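Local coordinates for phytase (Debaryomyces castellii, PDB 2GFI), which probably hydrolyses inositol hexakisphosphate (phytate), releasing phosphate, as a 3-phytase of the histidine acid phosphatase family, at residues S68-R73 with R167-T171; Y117-E121 with S454-S458; P159-S165 with K190-E196. One frame throughout, in Å; residues are numbered along the deposited sequence.

Along the chain the segments alternate: 68-73 comes first, then 117-121, 159-165, 167-171, 190-196 and finally 454-458 at the C-terminus. Contact 1 sets the end of strand 59-69 against helix 166-180, and contact 3 pairs strands 158-163 and 189-194, which flank that helix in sequence, so both draw on one beta-alpha-beta unit and reach the same mixed sheet. Their centres lie about 12 Å apart. Contact 2 joins a loop to the chain end, its centre about 10 Å from that of contact 1 and 14 Å from that of contact 3. A salt bridge from R167 to E119, modelled too short for its fine placement to be trusted, links contacts 1 and 2 beside the predicted nucleophile H70.

Contact 1: S68-R73 with R167-T171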
loop_
_atom_site.group_PDB
_atom_site.type_symbol
_atom_site.label_atom_id
_atom_site.label_comp_id
_atom_site.label_asym_id
_atom_site.label_seq_id
_atom_site.Cartn_x
_atom_site.Cartn_y
_atom_site.Cartn_z
ATOM N N SER A 68 1.036 -28.491 -5.344
ATOM C CA SER A 68 0.056 -27.444 -5.374
ATOM C C SER A 68 -1.341 -27.985 -5.021
ATOM O O SER A 68 -1.715 -29.096 -5.436
ATOM C CB SER A 68 0.056 -26.816 -6.747
ATOM O OG SER A 68 -0.978 -25.880 -6.835
ATOM N N ARG A 69 -2.074 -27.224 -4.215
ATOM C CA ARG A 69 -3.488 -27.463 -3.975
ATOM C C ARG A 69 -4.226 -26.969 -5.223
ATOM O O ARG A 69 -3.652 -26.226 -6.043
ATOM C CB ARG A 69 -3.929 -26.654 -2.762
ATOM C CG ARG A 69 -5.280 -26.973 -2.274
ATOM C CD ARG A 69 -5.762 -26.045 -1.204
ATOM N NE ARG A 69 -7.119 -26.379 -0.811
ATOM C CZ ARG A 69 -7.790 -25.754 0.136
ATOM N NH1 ARG A 69 -7.238 -24.751 0.795
ATOM N NH2 ARG A 69 -9.021 -26.131 0.431
ATOM N N HIS A 70 -5.478 -27.387 -5.399
ATOM C CA HIS A 70 -6.329 -26.747 -6.397
ATOM C C HIS A 70 -6.444 -25.267 -6.009
ATOM O O HIS A 70 -6.195 -24.914 -4.830
ATOM C CB HIS A 70 -7.715 -27.381 -6.412
ATOM C CG HIS A 70 -8.383 -27.410 -5.066
ATOM N ND1 HIS A 70 -8.983 -26.301 -4.499
ATOM C CD2 HIS A 70 -8.539 -28.420 -4.179
ATOM C CE1 HIS A 70 -9.457 -26.621 -3.310
ATOM N NE2 HIS A 70 -9.231 -27.914 -3.104
ATOM N N GLY A 71 -6.824 -24.399 -6.955
ATOM C CA GLY A 71 -7.088 -22.997 -6.593
ATOM C C GLY A 71 -8.425 -22.819 -5.865
ATOM O O GLY A 71 -9.131 -23.802 -5.602
ATOM N N GLU A 72 -8.769 -21.561 -5.574
ATOM C CA GLU A 72 -10.037 -21.197 -4.989
ATOM C C GLU A 72 -11.184 -21.900 -5.711
ATOM O O GLU A 72 -11.165 -22.061 -6.925
ATOM C CB GLU A 72 -10.242 -19.680 -5.027
ATOM C CG GLU A 72 -9.299 -18.874 -4.126
ATOM C CD GLU A 72 -7.941 -18.523 -4.755
ATOM O OE1 GLU A 72 -7.442 -19.226 -5.655
ATOM O OE2 GLU A 72 -7.339 -17.520 -4.338
ATOM N N ARG A 73 -12.183 -22.297 -4.951
ATOM C CA ARG A 73 -13.292 -23.040 -5.475
ATOM C C ARG A 73 -14.591 -22.582 -4.850
ATOM O O ARG A 73 -14.617 -21.812 -3.867
ATOM C CB ARG A 73 -13.072 -24.541 -5.238
ATOM C CG ARG A 73 -12.658 -24.910 -3.802
ATOM C CD ARG A 73 -13.089 -26.297 -3.498
ATOM N NE ARG A 73 -12.736 -26.802 -2.190
ATOM C CZ ARG A 73 -13.559 -26.752 -1.153
ATOM N NH1 ARG A 73 -14.741 -26.187 -1.268
ATOM N NH2 ARG A 73 -13.202 -27.253 0.001
ATOM N N ARG A 167 -11.480 -30.116 -9.716
ATOM C CA ARG A 167 -10.889 -28.837 -9.338
ATOM C C ARG A 167 -9.346 -28.932 -9.359
ATOM O O ARG A 167 -8.697 -28.005 -9.785
ATOM C CB ARG A 167 -11.427 -28.353 -7.956
ATOM C CG ARG A 167 -11.130 -29.291 -6.823
ATOM C CD ARG A 167 -11.353 -28.765 -5.388
ATOM N NE ARG A 167 -12.680 -29.150 -5.064
ATOM C CZ ARG A 167 -13.091 -29.889 -4.058
ATOM N NH1 ARG A 167 -12.308 -30.337 -3.104
ATOM N NH2 ARG A 167 -14.369 -30.121 -4.001
ATOM N N VAL A 168 -8.782 -30.057 -8.898
ATOM C CA VAL A 168 -7.338 -30.255 -8.839
ATOM C C VAL A 168 -6.785 -30.321 -10.269
ATOM O O VAL A 168 -5.766 -29.684 -10.628
ATOM C CB VAL A 168 -6.990 -31.558 -8.109
ATOM C CG1 VAL A 168 -5.554 -31.907 -8.284
ATOM C CG2 VAL A 168 -7.298 -31.469 -6.604
ATOM N N TYR A 169 -7.480 -31.099 -11.081
ATOM C CA TYR A 169 -7.076 -31.331 -12.422
ATOM C C TYR A 169 -7.114 -30.013 -13.182
ATOM O O TYR A 169 -6.214 -29.710 -13.981
ATOM C CB TYR A 169 -7.992 -32.357 -13.103
ATOM C CG TYR A 169 -7.726 -32.407 -14.585
ATOM C CD1 TYR A 169 -6.656 -33.151 -15.109
ATOM C CD2 TYR A 169 -8.507 -31.678 -15.460
ATOM C CE1 TYR A 169 -6.391 -33.172 -16.486
ATOM C CE2 TYR A 169 -8.246 -31.685 -16.801
ATOM C CZ TYR A 169 -7.205 -32.440 -17.302
ATOM O OH TYR A 169 -7.010 -32.420 -18.649
ATOM N N GLN A 170 -8.165 -29.242 -12.943
ATOM C CA GLN A 170 -8.326 -27.979 -13.646
ATOM C C GLN A 170 -7.231 -27.001 -13.224
ATOM O O GLN A 170 -6.649 -26.330 -14.040
ATOM C CB GLN A 170 -9.726 -27.391 -13.436
ATOM C CG GLN A 170 -9.960 -26.195 -14.306
ATOM C CD GLN A 170 -11.407 -25.814 -14.364
ATOM O OE1 GLN A 170 -12.047 -25.687 -13.323
ATOM N NE2 GLN A 170 -11.930 -25.594 -15.586
ATOM N N THR A 171 -6.919 -26.979 -11.950
ATOM C CA THR A 171 -5.809 -26.204 -11.452
ATOM C C THR A 171 -4.549 -26.523 -12.249
ATOM O O THR A 171 -3.871 -25.598 -12.720
ATOM C CB THR A 171 -5.610 -26.477 -9.991
ATOM O OG1 THR A 171 -6.767 -26.011 -9.307
ATOM C CG2 THR A 171 -4.490 -25.597 -9.416
#
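H70, the predicted nucleophile, and R167 lie side by side and point the same way where the RHG motif of histidine acid phosphatases (R69, H70, G71) leaves strand 59-69 and meets helix 166-180. R167 CD lies over one face of the imidazole but is modelled too close, so its exact place is doubtful; R69 CG lies over the opposite face, 4.0 Å above the ring plane. V168 CG2 approaches at the ring edge, 4.1 Å from H70 CD2. The ring's rotation is fixed locally: H70 ND1 donates to G71 O at 2.7 Å, the N-H...O angle being 178° and the acceptor lying in the ring plane. R167 is bent at chi3, which turns its guanidinium 72° from the imidazole plane. R73 NE sits over one face of that guanidinium, 3.5 Å above its plane. This gathering of basic groups at H70 is consistent with a pocket for phosphate; R167 pairs with E119, while R69 bonds to G39 O through NH1 and pairs with D333, the predicted proton donor, through NH2. At the foot of the H70 side chain, T171 OG1 donates to R167 O and accepts G71 N at 2.9 Å, with an N-H...O angle of 152°.

Contact 2: Y117-E121 with S454-S458; sequences YLEKE and SLINS
E119 meets N457 and S458 from the third position of a type II beta turn, Y117 to K120, which is closed by K120 N donating to Y117 O at 3.0 Å. From its base outward, E119 CB lies 3.8 Å from N457 ND2, and CG comes to 3.3 Å from N457 O. The chain folds over at chi2 (-77°), and this bend carries the carboxylate along the backbone of the chain end: CD is 3.7 Å from S458 CA, and OE1 is 3.3 Å from that same carbon. The carboxylate's polar partners lie beyond this pair of segments, R167 for OE1, in a bridge modelled too short, and T77 for OE2. Beside E119, the side chains of K120 and N457 cross at about a right angle. K120 NZ, bonded to V116 O, lies 2.7 Å from N457 ND2; two donors make no bond, so the modelled turn of the amide is open to doubt. A water bridges the turn and the asparagine by hydrogen bonds, 2.6 Å from L118 O and 2.9 Å from N457 OD1. The C-terminal tail thus closes on the loop between helices 77-91 and 133-148, with S458 O accepting from S165 and H332, residues that follow strands 158-163 and 326-331.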
loop_
_atom_site.group_PDB
_atom_site.type_symbol
_atom_site.label_atom_id
_atom_site.label_comp_id
_atom_site.label_asym_id
_atom_site.label_seq_id
_atom_site.Cartn_x
_atom_site.Cartn_y
_atom_site.Cartn_z
ATOM N N TYR A 117 -21.957 -25.799 -9.879
ATOM C CA TYR A 117 -20.682 -25.203 -9.529
ATOM C C TYR A 117 -20.097 -25.742 -8.250
ATOM O O TYR A 117 -18.917 -25.559 -8.009
ATOM C CB TYR A 117 -20.733 -23.677 -9.497
ATOM C CG TYR A 117 -21.071 -23.104 -10.842
ATOM C CD1 TYR A 117 -20.416 -23.540 -11.985
ATOM C CD2 TYR A 117 -22.058 -22.150 -10.978
ATOM C CE1 TYR A 117 -20.733 -23.038 -13.234
ATOM C CE2 TYR A 117 -22.380 -21.615 -12.239
ATOM C CZ TYR A 117 -21.713 -22.078 -13.358
ATOM O OH TYR A 117 -22.027 -21.560 -14.601
ATOM N N LEU A 118 -20.897 -26.437 -7.444
ATOM C CA LEU A 118 -20.343 -26.994 -6.261
ATOM C C LEU A 118 -19.173 -27.873 -6.692
ATOM O O LEU A 118 -19.235 -28.524 -7.742
ATOM C CB LEU A 118 -21.374 -27.765 -5.418
ATOM C CG LEU A 118 -22.533 -26.970 -4.807
ATOM C CD1 LEU A 118 -23.523 -27.883 -4.008
ATOM C CD2 LEU A 118 -22.052 -25.810 -3.959
ATOM N N GLU A 119 -18.114 -27.860 -5.885
ATOM C CA GLU A 119 -16.936 -28.695 -6.083
ATOM C C GLU A 119 -15.971 -28.112 -7.141
ATOM O O GLU A 119 -14.867 -28.604 -7.296
ATOM C CB GLU A 119 -17.290 -30.186 -6.405
ATOM C CG GLU A 119 -18.219 -30.918 -5.414
ATOM C CD GLU A 119 -17.566 -31.381 -4.121
ATOM O OE1 GLU A 119 -16.356 -31.145 -3.940
ATOM O OE2 GLU A 119 -18.266 -32.004 -3.235
ATOM N N LYS A 120 -16.376 -27.063 -7.841
ATOM C CA LYS A 120 -15.624 -26.577 -9.004
ATOM C C LYS A 120 -14.722 -25.422 -8.631
ATOM O O LYS A 120 -15.028 -24.637 -7.723
ATOM C CB LYS A 120 -16.557 -26.064 -10.108
ATOM C CG LYS A 120 -17.650 -27.029 -10.590
ATOM C CD LYS A 120 -17.124 -28.298 -11.216
ATOM C CE LYS A 120 -18.229 -28.986 -12.045
ATOM N NZ LYS A 120 -19.166 -29.667 -11.104
ATOM N N GLU A 121 -13.643 -25.284 -9.386
ATOM C CA GLU A 121 -12.828 -24.084 -9.331
ATOM C C GLU A 121 -13.701 -22.916 -9.682
ATOM O O GLU A 121 -14.549 -23.013 -10.571
ATOM C CB GLU A 121 -11.691 -24.183 -10.367
ATOM C CG GLU A 121 -10.572 -25.136 -9.978
ATOM C CD GLU A 121 -9.873 -24.627 -8.740
ATOM O OE1 GLU A 121 -9.076 -23.681 -8.878
ATOM O OE2 GLU A 121 -10.139 -25.157 -7.622
ATOM N N SER A 454 -10.475 -41.008 -14.848
ATOM C CA SER A 454 -11.525 -40.103 -15.233
ATOM C C SER A 454 -11.817 -39.121 -14.083
ATOM O O SER A 454 -11.702 -39.473 -12.908
ATOM C CB SER A 454 -12.776 -40.916 -15.622
ATOM O OG SER A 454 -13.592 -41.135 -14.484
ATOM N N LEU A 455 -12.197 -37.891 -14.422
ATOM C CA LEU A 455 -12.370 -36.840 -13.415
ATOM C C LEU A 455 -13.565 -37.072 -12.512
ATOM O O LEU A 455 -14.657 -37.388 -12.998
ATOM C CB LEU A 455 -12.449 -35.452 -14.071
ATOM C CG LEU A 455 -11.209 -35.107 -14.929
ATOM C CD1 LEU A 455 -11.336 -33.740 -15.565
ATOM C CD2 LEU A 455 -9.843 -35.301 -14.191
ATOM N N ILE A 456 -13.359 -36.912 -11.207
ATOM C CA ILE A 456 -14.471 -36.861 -10.256
ATOM C C ILE A 456 -14.810 -35.445 -9.729
ATOM O O ILE A 456 -13.947 -34.564 -9.591
ATOM C CB ILE A 456 -14.233 -37.823 -9.085
ATOM C CG1 ILE A 456 -12.931 -37.425 -8.345
ATOM C CG2 ILE A 456 -14.301 -39.306 -9.608
ATOM C CD1 ILE A 456 -12.548 -38.311 -7.213
ATOM N N ASN A 457 -16.089 -35.273 -9.412
ATOM C CA ASN A 457 -16.654 -34.009 -8.938
ATOM C C ASN A 457 -16.497 -33.866 -7.423
ATOM O O ASN A 457 -17.481 -33.808 -6.714
ATOM C CB ASN A 457 -18.127 -33.969 -9.352
ATOM C CG ASN A 457 -18.676 -32.569 -9.481
ATOM O OD1 ASN A 457 -19.878 -32.340 -9.258
ATOM N ND2 ASN A 457 -17.829 -31.629 -9.869
ATOM N N SER A 458 -15.258 -33.834 -6.931
ATOM C CA SER A 458 -14.975 -33.718 -5.484
ATOM C C SER A 458 -13.665 -32.971 -5.138
ATOM O O SER A 458 -12.560 -33.530 -5.097
ATOM C CB SER A 458 -15.021 -35.080 -4.790
ATOM O OG SER A 458 -13.952 -35.893 -5.226
HETATM O O HOH W 1 -21.280 -29.865 -8.675
#

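Contact 3: P159-S165 with K190-E196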
loop_
_atom_site.group_PDB
_atom_site.type_symbol
_atom_site.label_atom_id
_atom_site.label_comp_id
_atom_site.label_asym_id
_atom_site.label_seq_id
_atom_site.Cartn_x
_atom_site.Cartn_y
_atom_site.Cartn_z
ATOM N N PRO A 159 5.758 -32.674 -18.144
ATOM C CA PRO A 159 4.839 -33.569 -17.451
ATOM C C PRO A 159 4.111 -32.823 -16.317
ATOM O O PRO A 159 4.665 -31.907 -15.652
ATOM C CB PRO A 159 5.753 -34.672 -16.907
ATOM C CG PRO A 159 7.079 -33.990 -16.725
ATOM C CD PRO A 159 7.154 -32.836 -17.684
ATOM N N VAL A 160 2.858 -33.182 -16.109
ATOM C CA VAL A 160 2.103 -32.575 -15.031
ATOM C C VAL A 160 1.528 -33.758 -14.276
ATOM O O VAL A 160 1.132 -34.720 -14.874
ATOM C CB VAL A 160 1.042 -31.571 -15.581
ATOM C CG1 VAL A 160 0.081 -31.159 -14.524
ATOM C CG2 VAL A 160 1.723 -30.324 -16.170
ATOM N N PHE A 161 1.571 -33.733 -12.965
ATOM C CA PHE A 161 0.974 -34.787 -12.190
ATOM C C PHE A 161 -0.144 -34.144 -11.383
ATOM O O PHE A 161 0.058 -33.124 -10.692
ATOM C CB PHE A 161 2.030 -35.486 -11.319
ATOM C CG PHE A 161 3.231 -35.940 -12.106
ATOM C CD1 PHE A 161 3.306 -37.238 -12.591
ATOM C CD2 PHE A 161 4.224 -35.047 -12.433
ATOM C CE1 PHE A 161 4.374 -37.642 -13.362
ATOM C CE2 PHE A 161 5.293 -35.434 -13.216
ATOM C CZ PHE A 161 5.376 -36.745 -13.676
ATOM N N THR A 162 -1.330 -34.716 -11.526
ATOM C CA THR A 162 -2.488 -34.233 -10.843
ATOM C C THR A 162 -3.357 -35.400 -10.405
ATOM O O THR A 162 -3.344 -36.437 -11.048
ATOM C CB THR A 162 -3.285 -33.292 -11.770
ATOM O OG1 THR A 162 -4.475 -32.898 -11.084
ATOM C CG2 THR A 162 -3.785 -34.017 -12.970
ATOM N N SER A 163 -4.106 -35.236 -9.314
ATOM C CA SER A 163 -5.122 -36.220 -8.968
ATOM C C SER A 163 -6.330 -35.999 -9.873
ATOM O O SER A 163 -6.380 -35.042 -10.637
ATOM C CB SER A 163 -5.507 -36.165 -7.478
ATOM O OG SER A 163 -6.604 -35.286 -7.283
ATOM N N ASN A 164 -7.289 -36.913 -9.831
ATOM C CA ASN A 164 -8.372 -36.878 -10.790
ATOM C C ASN A 164 -9.571 -36.085 -10.285
ATOM O O ASN A 164 -10.630 -36.044 -10.935
ATOM C CB ASN A 164 -8.761 -38.299 -11.207
ATOM C CG ASN A 164 -9.315 -39.108 -10.066
ATOM O OD1 ASN A 164 -8.735 -39.173 -8.982
ATOM N ND2 ASN A 164 -10.437 -39.747 -10.307
ATOM N N SER A 165 -9.413 -35.459 -9.123
ATOM C CA SER A 165 -10.387 -34.473 -8.678
ATOM C C SER A 165 -10.520 -33.368 -9.729
ATOM O O SER A 165 -9.523 -32.885 -10.233
ATOM C CB SER A 165 -9.934 -33.876 -7.378
ATOM O OG SER A 165 -10.595 -32.649 -7.179
ATOM N N LYS A 190 2.192 -33.086 -20.995
ATOM C CA LYS A 190 1.521 -34.333 -20.836
ATOM C C LYS A 190 1.099 -34.439 -19.384
ATOM O O LYS A 190 1.938 -34.414 -18.475
ATOM C CB LYS A 190 2.411 -35.504 -21.287
ATOM C CG LYS A 190 2.655 -35.567 -22.866
ATOM C CD LYS A 190 1.352 -35.590 -23.714
ATOM C CE LYS A 190 1.619 -35.909 -25.190
ATOM N NZ LYS A 190 0.310 -36.206 -25.924
ATOM N N THR A 191 -0.211 -34.552 -19.178
ATOM C CA THR A 191 -0.745 -34.613 -17.848
ATOM C C THR A 191 -1.007 -36.049 -17.457
ATOM O O THR A 191 -1.676 -36.791 -18.186
ATOM C CB THR A 191 -2.047 -33.814 -17.767
ATOM O OG1 THR A 191 -1.755 -32.440 -18.010
ATOM C CG2 THR A 191 -2.611 -33.843 -16.356
ATOM N N ASN A 192 -0.514 -36.402 -16.283
ATOM C CA ASN A 192 -0.707 -37.698 -15.688
ATOM C C ASN A 192 -1.690 -37.552 -14.565
ATOM O O ASN A 192 -1.431 -36.868 -13.582
ATOM C CB ASN A 192 0.645 -38.230 -15.214
ATOM C CG ASN A 192 1.684 -38.155 -16.311
ATOM O OD1 ASN A 192 1.560 -38.828 -17.333
ATOM N ND2 ASN A 192 2.662 -37.269 -16.150
ATOM N N ILE A 193 -2.854 -38.151 -14.760
ATOM C CA ILE A 193 -3.946 -38.050 -13.847
ATOM C C ILE A 193 -3.876 -39.300 -13.018
ATOM O O ILE A 193 -4.087 -40.392 -13.518
ATOM C CB ILE A 193 -5.281 -38.001 -14.598
ATOM C CG1 ILE A 193 -5.247 -36.987 -15.735
ATOM C CG2 ILE A 193 -6.443 -37.706 -13.631
ATOM C CD1 ILE A 193 -6.520 -36.997 -16.565
ATOM N N ILE A 194 -3.604 -39.128 -11.739
ATOM C CA ILE A 194 -3.347 -40.206 -10.831
ATOM C C ILE A 194 -4.592 -40.335 -9.988
ATOM O O ILE A 194 -5.004 -39.394 -9.267
ATOM C CB ILE A 194 -2.104 -39.844 -9.990
ATOM C CG1 ILE A 194 -0.898 -39.719 -10.919
ATOM C CG2 ILE A 194 -1.816 -40.874 -8.937
ATOM C CD1 ILE A 194 -0.090 -38.547 -10.546
ATOM N N SER A 195 -5.189 -41.512 -10.081
ATOM C CA SER A 195 -6.475 -41.746 -9.511
ATOM C C SER A 195 -6.417 -41.607 -7.988
ATOM O O SER A 195 -5.400 -41.915 -7.332
ATOM C CB SER A 195 -6.993 -43.117 -9.954
ATOM O OG SER A 195 -8.063 -43.563 -9.120
ATOM N N GLU A 196 -7.525 -41.142 -7.438
ATOM C CA GLU A 196 -7.674 -41.079 -5.986
ATOM C C GLU A 196 -8.195 -42.389 -5.377
ATOM O O GLU A 196 -8.339 -42.515 -4.150
ATOM C CB GLU A 196 -8.564 -39.898 -5.598
ATOM C CG GLU A 196 -7.971 -38.561 -5.982
ATOM C CD GLU A 196 -8.770 -37.405 -5.443
ATOM O OE1 GLU A 196 -9.705 -37.643 -4.648
ATOM O OE2 GLU A 196 -8.459 -36.258 -5.814
#
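V160 and T191 stand side by side on paired parallel strands, 159-163 and 190-194, whose axes approach to 4.5 Å with 22° between their directions. The backbone bonds alternate as a parallel pair requires: V160 N gives to K190 O, N192 N to V160 O at 2.7 Å, T162 N to N192 O, and I194 N to T162 O at 2.8 Å. CA-H...O contacts supplement them, as from I193 CA to T162 O.

Side-chain packing divides between the two faces. On one, T162 CG2 meets T191 CG2 at 3.6 Å. On the other, the N192 amide lies over a face of the F161 ring, ND2 3.3 Å from CE1 and the planes 35° apart, while I194 CD1 reaches the ring edge; ND2 also makes a weak bond to V160 O.

Polar side chains take over beyond the strands. S163 OG donates to E196 OE2 at 2.6 Å, although that oxygen is less surely placed. N164 CG stands between its backbone N and carbonyl carbon, and OD1 accepts E196 N at 2.8 Å, the donor lying 38° out of the amide's carbonyl plane. N164 ND2 bonds to S454 O, and N164 CB rests 3.4 Å from I193 CG2. With N164 cut back to alanine, E196 N and S454 O would probably lose these mates.

S165 N-caps helix 166-180, the connection of a beta-alpha-beta crossover unit from strand 158-163 to 189-194; T162 packs against its V168, Y169 and S172, and strand 326-331 pairs with the other edge of 158-163.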